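Local structure of putative acetyltransferase (Clostridium difficile, 3DSB) at residues F63-E75 against L85-R97. The protein is a putative acetyltransferase of the GNAT family that probably transfers acyl groups, though its substrate is not established. Residues are numbered along the deposited sequence; the frame is centred on the assembly and turned at random. Where two conformers were deposited one is given.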
loop_
_atom_site.group_PDB
_atom_site.type_symbol
_atom_site.label_atom_id
_atom_site.label_comp_id
_atom_site.label_asym_id
_atom_site.label_seq_id
_atom_site.Cartn_x
_atom_site.Cartn_y
_atom_site.Cartn_z
ATOM N N PHE A 63 25.438 -11.834 17.040
ATOM C CA PHE A 63 26.280 -13.030 16.811
ATOM C C PHE A 63 25.558 -14.026 15.928
ATOM O O PHE A 63 25.489 -15.229 16.234
ATOM C CB PHE A 63 26.734 -13.672 18.134
ATOM C CG PHE A 63 27.882 -12.944 18.788
ATOM C CD1 PHE A 63 27.679 -11.714 19.430
ATOM C CD2 PHE A 63 29.186 -13.478 18.740
ATOM C CE1 PHE A 63 28.711 -11.026 20.012
ATOM C CE2 PHE A 63 30.239 -12.791 19.386
ATOM C CZ PHE A 63 29.983 -11.560 20.005
ATOM N N ASP A 64 24.968 -13.471 14.857
ATOM C CA ASP A 64 24.258 -14.226 13.813
ATOM C C ASP A 64 22.857 -14.692 14.145
ATOM O O ASP A 64 22.162 -15.182 13.254
ATOM C CB ASP A 64 25.080 -15.412 13.295
ATOM C CG ASP A 64 26.448 -14.992 12.779
ATOM O OD1 ASP A 64 26.564 -13.916 12.137
ATOM O OD2 ASP A 64 27.415 -15.762 13.049
ATOM N N LYS A 65 22.444 -14.553 15.406
ATOM C CA LYS A 65 21.092 -14.946 15.808
ATOM C C LYS A 65 20.107 -13.841 15.463
ATOM O O LYS A 65 20.300 -12.700 15.887
ATOM C CB LYS A 65 21.057 -15.192 17.314
ATOM C CG LYS A 65 19.713 -15.642 17.838
ATOM C CD LYS A 65 19.783 -15.856 19.353
ATOM C CE LYS A 65 18.395 -16.127 19.944
ATOM N NZ LYS A 65 17.652 -17.206 19.225
ATOM N N VAL A 66 19.076 -14.184 14.692
ATOM C CA VAL A 66 18.034 -13.228 14.365
ATOM C C VAL A 66 17.143 -13.044 15.607
ATOM O O VAL A 66 16.553 -14.016 16.085
ATOM C CB VAL A 66 17.191 -13.731 13.197
ATOM C CG1 VAL A 66 15.908 -12.885 13.082
ATOM C CG2 VAL A 66 18.002 -13.713 11.902
ATOM N N VAL A 67 17.028 -11.806 16.110
ATOM C CA VAL A 67 16.260 -11.532 17.316
ATOM C C VAL A 67 15.132 -10.490 17.102
ATOM O O VAL A 67 14.372 -10.202 18.026
ATOM C CB VAL A 67 17.157 -11.064 18.486
ATOM C CG1 VAL A 67 18.246 -12.104 18.775
ATOM C CG2 VAL A 67 17.820 -9.740 18.168
ATOM N N ALA A 68 15.050 -9.902 15.899
ATOM C CA ALA A 68 13.948 -8.969 15.591
ATOM C C ALA A 68 13.812 -8.792 14.118
ATOM O O ALA A 68 14.729 -9.103 13.358
ATOM C CB ALA A 68 14.179 -7.621 16.250
ATOM N N GLN A 69 12.632 -8.318 13.708
ATOM C CA GLN A 69 12.376 -8.072 12.262
ATOM C C GLN A 69 11.522 -6.854 12.069
ATOM O O GLN A 69 10.719 -6.494 12.945
ATOM C CB GLN A 69 11.680 -9.262 11.606
ATOM C CG GLN A 69 10.274 -9.549 12.139
ATOM C CD GLN A 69 9.170 -9.052 11.163
ATOM O OE1 GLN A 69 8.902 -9.684 10.129
ATOM N NE2 GLN A 69 8.511 -7.956 11.518
ATOM N N ILE A 70 11.682 -6.258 10.889
ATOM C CA ILE A 70 10.759 -5.181 10.466
ATOM C C ILE A 70 10.480 -5.403 8.981
ATOM O O ILE A 70 11.386 -5.810 8.226
ATOM C CB ILE A 70 11.386 -3.765 10.726
ATOM C CG1 ILE A 70 10.380 -2.652 10.462
ATOM C CG2 ILE A 70 12.712 -3.571 10.010
ATOM C CD1 ILE A 70 10.744 -1.280 11.137
HETATM N N MSE A 71 9.232 -5.178 8.563
HETATM C CA MSE A 71 8.802 -5.434 7.187
HETATM C C MSE A 71 8.125 -4.216 6.610
HETATM O O MSE A 71 7.365 -3.545 7.326
HETATM C CB MSE A 71 7.827 -6.611 7.106
HETATM C CG MSE A 71 7.626 -7.109 5.696
HETATM SE SE MSE A 71 6.168 -6.218 4.715
HETATM C CE MSE A 71 4.730 -7.464 5.148
ATOM N N TYR A 72 8.445 -3.885 5.366
ATOM C CA TYR A 72 7.704 -2.829 4.654
ATOM C C TYR A 72 7.357 -3.236 3.248
ATOM O O TYR A 72 8.045 -4.069 2.634
ATOM C CB TYR A 72 8.450 -1.497 4.622
ATOM C CG TYR A 72 9.810 -1.526 3.987
ATOM C CD1 TYR A 72 9.973 -1.472 2.599
ATOM C CD2 TYR A 72 10.964 -1.603 4.772
ATOM C CE1 TYR A 72 11.250 -1.490 2.006
ATOM C CE2 TYR A 72 12.215 -1.591 4.213
ATOM C CZ TYR A 72 12.372 -1.546 2.838
ATOM O OH TYR A 72 13.630 -1.518 2.295
ATOM N N THR A 73 6.285 -2.621 2.748
ATOM C CA THR A 73 5.922 -2.749 1.343
ATOM C C THR A 73 5.987 -1.358 0.702
ATOM O O THR A 73 6.222 -0.361 1.385
ATOM C CB THR A 73 4.493 -3.289 1.191
ATOM O OG1 THR A 73 3.591 -2.422 1.850
ATOM C CG2 THR A 73 4.314 -4.685 1.778
ATOM N N TYR A 74 5.711 -1.297 -0.610
ATOM C CA TYR A 74 5.763 -0.002 -1.325
ATOM C C TYR A 74 4.409 0.391 -1.858
ATOM O O TYR A 74 3.619 -0.479 -2.233
ATOM C CB TYR A 74 6.631 -0.105 -2.572
ATOM C CG TYR A 74 7.984 -0.651 -2.272
ATOM C CD1 TYR A 74 8.948 0.169 -1.745
ATOM C CD2 TYR A 74 8.295 -2.012 -2.513
ATOM C CE1 TYR A 74 10.256 -0.327 -1.460
ATOM C CE2 TYR A 74 9.577 -2.519 -2.209
ATOM C CZ TYR A 74 10.554 -1.659 -1.692
ATOM O OH TYR A 74 11.820 -2.131 -1.406
ATOM N N GLU A 75 4.187 1.705 -1.931
ATOM C CA GLU A 75 3.068 2.237 -2.707
ATOM C C GLU A 75 3.612 3.239 -3.709
ATOM O O GLU A 75 4.123 4.292 -3.323
ATOM C CB GLU A 75 2.105 2.992 -1.779
ATOM C CG GLU A 75 1.007 3.731 -2.559
ATOM C CD GLU A 75 0.280 4.808 -1.747
ATOM O OE1 GLU A 75 0.378 4.822 -0.504
ATOM O OE2 GLU A 75 -0.371 5.659 -2.385
ATOM N N LEU A 85 6.981 4.246 1.484
ATOM C CA LEU A 85 7.303 3.017 2.156
ATOM C C LEU A 85 6.273 2.801 3.282
ATOM O O LEU A 85 6.051 3.735 4.080
ATOM C CB LEU A 85 8.742 3.129 2.668
ATOM C CG LEU A 85 9.434 1.960 3.346
ATOM C CD1 LEU A 85 10.921 1.968 3.007
ATOM C CD2 LEU A 85 9.233 2.004 4.840
ATOM N N TRP A 86 5.627 1.626 3.305
ATOM C CA TRP A 86 4.603 1.345 4.336
ATOM C C TRP A 86 5.151 0.285 5.282
ATOM O O TRP A 86 5.375 -0.854 4.884
ATOM C CB TRP A 86 3.316 0.809 3.691
ATOM C CG TRP A 86 2.499 1.839 3.041
ATOM C CD1 TRP A 86 2.720 2.453 1.838
ATOM C CD2 TRP A 86 1.354 2.501 3.629
ATOM N NE1 TRP A 86 1.721 3.396 1.590
ATOM C CE2 TRP A 86 0.861 3.427 2.664
ATOM C CE3 TRP A 86 0.621 2.306 4.807
ATOM C CZ2 TRP A 86 -0.269 4.230 2.905
ATOM C CZ3 TRP A 86 -0.478 3.117 5.050
ATOM C CH2 TRP A 86 -0.929 4.046 4.097
ATOM N N ILE A 87 5.363 0.658 6.543
ATOM C CA ILE A 87 5.851 -0.318 7.550
ATOM C C ILE A 87 4.663 -1.158 7.961
ATOM O O ILE A 87 3.656 -0.605 8.452
ATOM C CB ILE A 87 6.471 0.402 8.780
ATOM C CG1 ILE A 87 7.699 1.207 8.336
ATOM C CG2 ILE A 87 6.811 -0.607 9.889
ATOM C CD1 ILE A 87 8.256 2.118 9.419
ATOM N N GLN A 88 4.774 -2.472 7.815
ATOM C CA GLN A 88 3.680 -3.413 8.080
ATOM C C GLN A 88 3.830 -4.195 9.367
ATOM O O GLN A 88 2.850 -4.667 9.924
ATOM C CB GLN A 88 3.514 -4.413 6.922
ATOM C CG GLN A 88 3.289 -3.762 5.569
ATOM C CD GLN A 88 2.011 -2.937 5.436
ATOM O OE1 GLN A 88 1.173 -2.896 6.355
ATOM N NE2 GLN A 88 1.868 -2.257 4.279
ATOM N N SER A 89 5.058 -4.331 9.871
ATOM C CA SER A 89 5.269 -5.082 11.096
ATOM C C SER A 89 6.621 -4.795 11.705
ATOM O O SER A 89 7.596 -4.549 11.005
ATOM C CB SER A 89 5.207 -6.579 10.800
ATOM O OG SER A 89 6.256 -6.953 9.904
ATOM N N VAL A 90 6.659 -4.868 13.026
ATOM C CA VAL A 90 7.916 -4.850 13.787
ATOM C C VAL A 90 7.745 -5.834 14.942
ATOM O O VAL A 90 6.726 -5.824 15.627
ATOM C CB VAL A 90 8.232 -3.450 14.384
ATOM C CG1 VAL A 90 9.631 -3.437 15.015
ATOM C CG2 VAL A 90 8.070 -2.295 13.373
ATOM N N TYR A 91 8.764 -6.652 15.207
ATOM C CA TYR A 91 8.671 -7.603 16.333
ATOM C C TYR A 91 10.082 -7.811 16.884
ATOM O O TYR A 91 11.056 -7.979 16.110
ATOM C CB TYR A 91 8.140 -8.972 15.859
ATOM C CG TYR A 91 7.955 -9.941 17.006
ATOM C CD1 TYR A 91 6.820 -9.857 17.818
ATOM C CD2 TYR A 91 8.915 -10.901 17.308
ATOM C CE1 TYR A 91 6.654 -10.703 18.902
ATOM C CE2 TYR A 91 8.728 -11.768 18.398
ATOM C CZ TYR A 91 7.592 -11.668 19.176
ATOM O OH TYR A 91 7.428 -12.543 20.261
ATOM N N VAL A 92 10.154 -7.879 18.200
ATOM C CA VAL A 92 11.407 -8.116 18.911
ATOM C C VAL A 92 11.187 -9.342 19.800
ATOM O O VAL A 92 10.242 -9.370 20.604
ATOM C CB VAL A 92 11.802 -6.897 19.797
ATOM C CG1 VAL A 92 13.157 -7.184 20.558
ATOM C CG2 VAL A 92 11.917 -5.628 18.981
ATOM N N ASP A 93 12.051 -10.343 19.664
ATOM C CA ASP A 93 12.040 -11.526 20.536
ATOM C C ASP A 93 12.038 -11.093 22.001
ATOM O O ASP A 93 12.775 -10.175 22.389
ATOM C CB ASP A 93 13.317 -12.320 20.188
ATOM C CG ASP A 93 13.507 -13.588 20.986
ATOM O OD1 ASP A 93 13.346 -13.612 22.231
ATOM O OD2 ASP A 93 13.893 -14.565 20.314
ATOM N N LYS A 94 11.184 -11.735 22.798
ATOM C CA LYS A 94 11.014 -11.298 24.188
ATOM C C LYS A 94 12.291 -11.266 25.011
ATOM O O LYS A 94 12.375 -10.467 25.961
ATOM C CB LYS A 94 9.978 -12.156 24.920
ATOM C CG LYS A 94 8.553 -11.860 24.489
ATOM C CD LYS A 94 7.551 -12.684 25.294
ATOM C CE LYS A 94 6.111 -12.356 24.934
ATOM N NZ LYS A 94 5.158 -13.334 25.568
ATOM N N GLU A 95 13.249 -12.126 24.681
ATOM C CA GLU A 95 14.500 -12.194 25.462
ATOM C C GLU A 95 15.445 -11.026 25.131
ATOM O O GLU A 95 16.526 -10.894 25.757
ATOM C CB GLU A 95 15.215 -13.488 25.146
ATOM C CG GLU A 95 14.496 -14.761 25.583
ATOM C CD GLU A 95 15.356 -15.986 25.304
ATOM O OE1 GLU A 95 16.415 -16.124 25.955
ATOM O OE2 GLU A 95 14.991 -16.799 24.431
ATOM N N TYR A 96 15.049 -10.185 24.156
ATOM C CA TYR A 96 15.903 -9.098 23.694
ATOM C C TYR A 96 15.229 -7.730 23.788
ATOM O O TYR A 96 15.711 -6.762 23.224
ATOM C CB TYR A 96 16.415 -9.389 22.261
ATOM C CG TYR A 96 17.337 -10.584 22.256
ATOM C CD1 TYR A 96 18.712 -10.416 22.406
ATOM C CD2 TYR A 96 16.830 -11.889 22.165
ATOM C CE1 TYR A 96 19.558 -11.513 22.411
ATOM C CE2 TYR A 96 17.668 -13.000 22.185
ATOM C CZ TYR A 96 19.048 -12.784 22.338
ATOM O OH TYR A 96 19.928 -13.844 22.387
ATOM N N ARG A 97 14.122 -7.659 24.525
ATOM C CA ARG A 97 13.364 -6.418 24.669
ATOM C C ARG A 97 13.965 -5.486 25.729
ATOM O O ARG A 97 14.811 -5.901 26.525
ATOM C CB ARG A 97 11.919 -6.735 24.997
ATOM C CG ARG A 97 11.206 -7.284 23.784
ATOM C CD ARG A 97 9.764 -7.644 24.105
ATOM N NE ARG A 97 9.168 -8.387 23.003
ATOM C CZ ARG A 97 7.886 -8.746 22.955
ATOM N NH1 ARG A 97 7.042 -8.406 23.950
ATOM N NH2 ARG A 97 7.442 -9.423 21.903
#
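Trp86 and Glu75 meet where the ring NH of the indole points at a carboxylate oxygen: NE1 donates to OE1 over 2.9 Å, close to the indole plane, and OE1 receives it on its anti lone pair. The other oxygen, OE2, is bound by Tyr125 of the second subunit, so one carboxylate ties this strand pair to the dimer partner. The amide of Gln88, a bulge residue, reaches across the hairpin to Thr73, NE2 to OG1 at 3.0 Å with the hydroxyl oxygen near the amide plane. Gln69 answers from the other strand, its NE2 giving Ser89 OG an almost straight bond (177°) of 2.9 Å; the turn at chi2 (103°) swings this amide toward the serine, while Asn24 holds OE1. Between these amides, the selenomethionine Met71 lays SE and CE against Gln88. The opposite face is largely apolar across the contact: Ile70 CD1 packs on Val90 CG2, and in the conformer given Leu85 CD1 lies over one face of the Tyr72 ring, 3.5 Å from its centroid. A classic beta bulge, Gln88 and Ser89 both facing Met71, places a one-residue register shift in strand 82-92, consistent with the fourth-strand bulge of GNAT folds. At the far end, Val67 CG1 sits over the centre of the Tyr96 ring in a CH-pi contact. Side-chain hydrogen bonds thus cluster on the side of Met71 and Trp86, while Ile70, Ile87 and Val90 pack on the other, under helix 101-115.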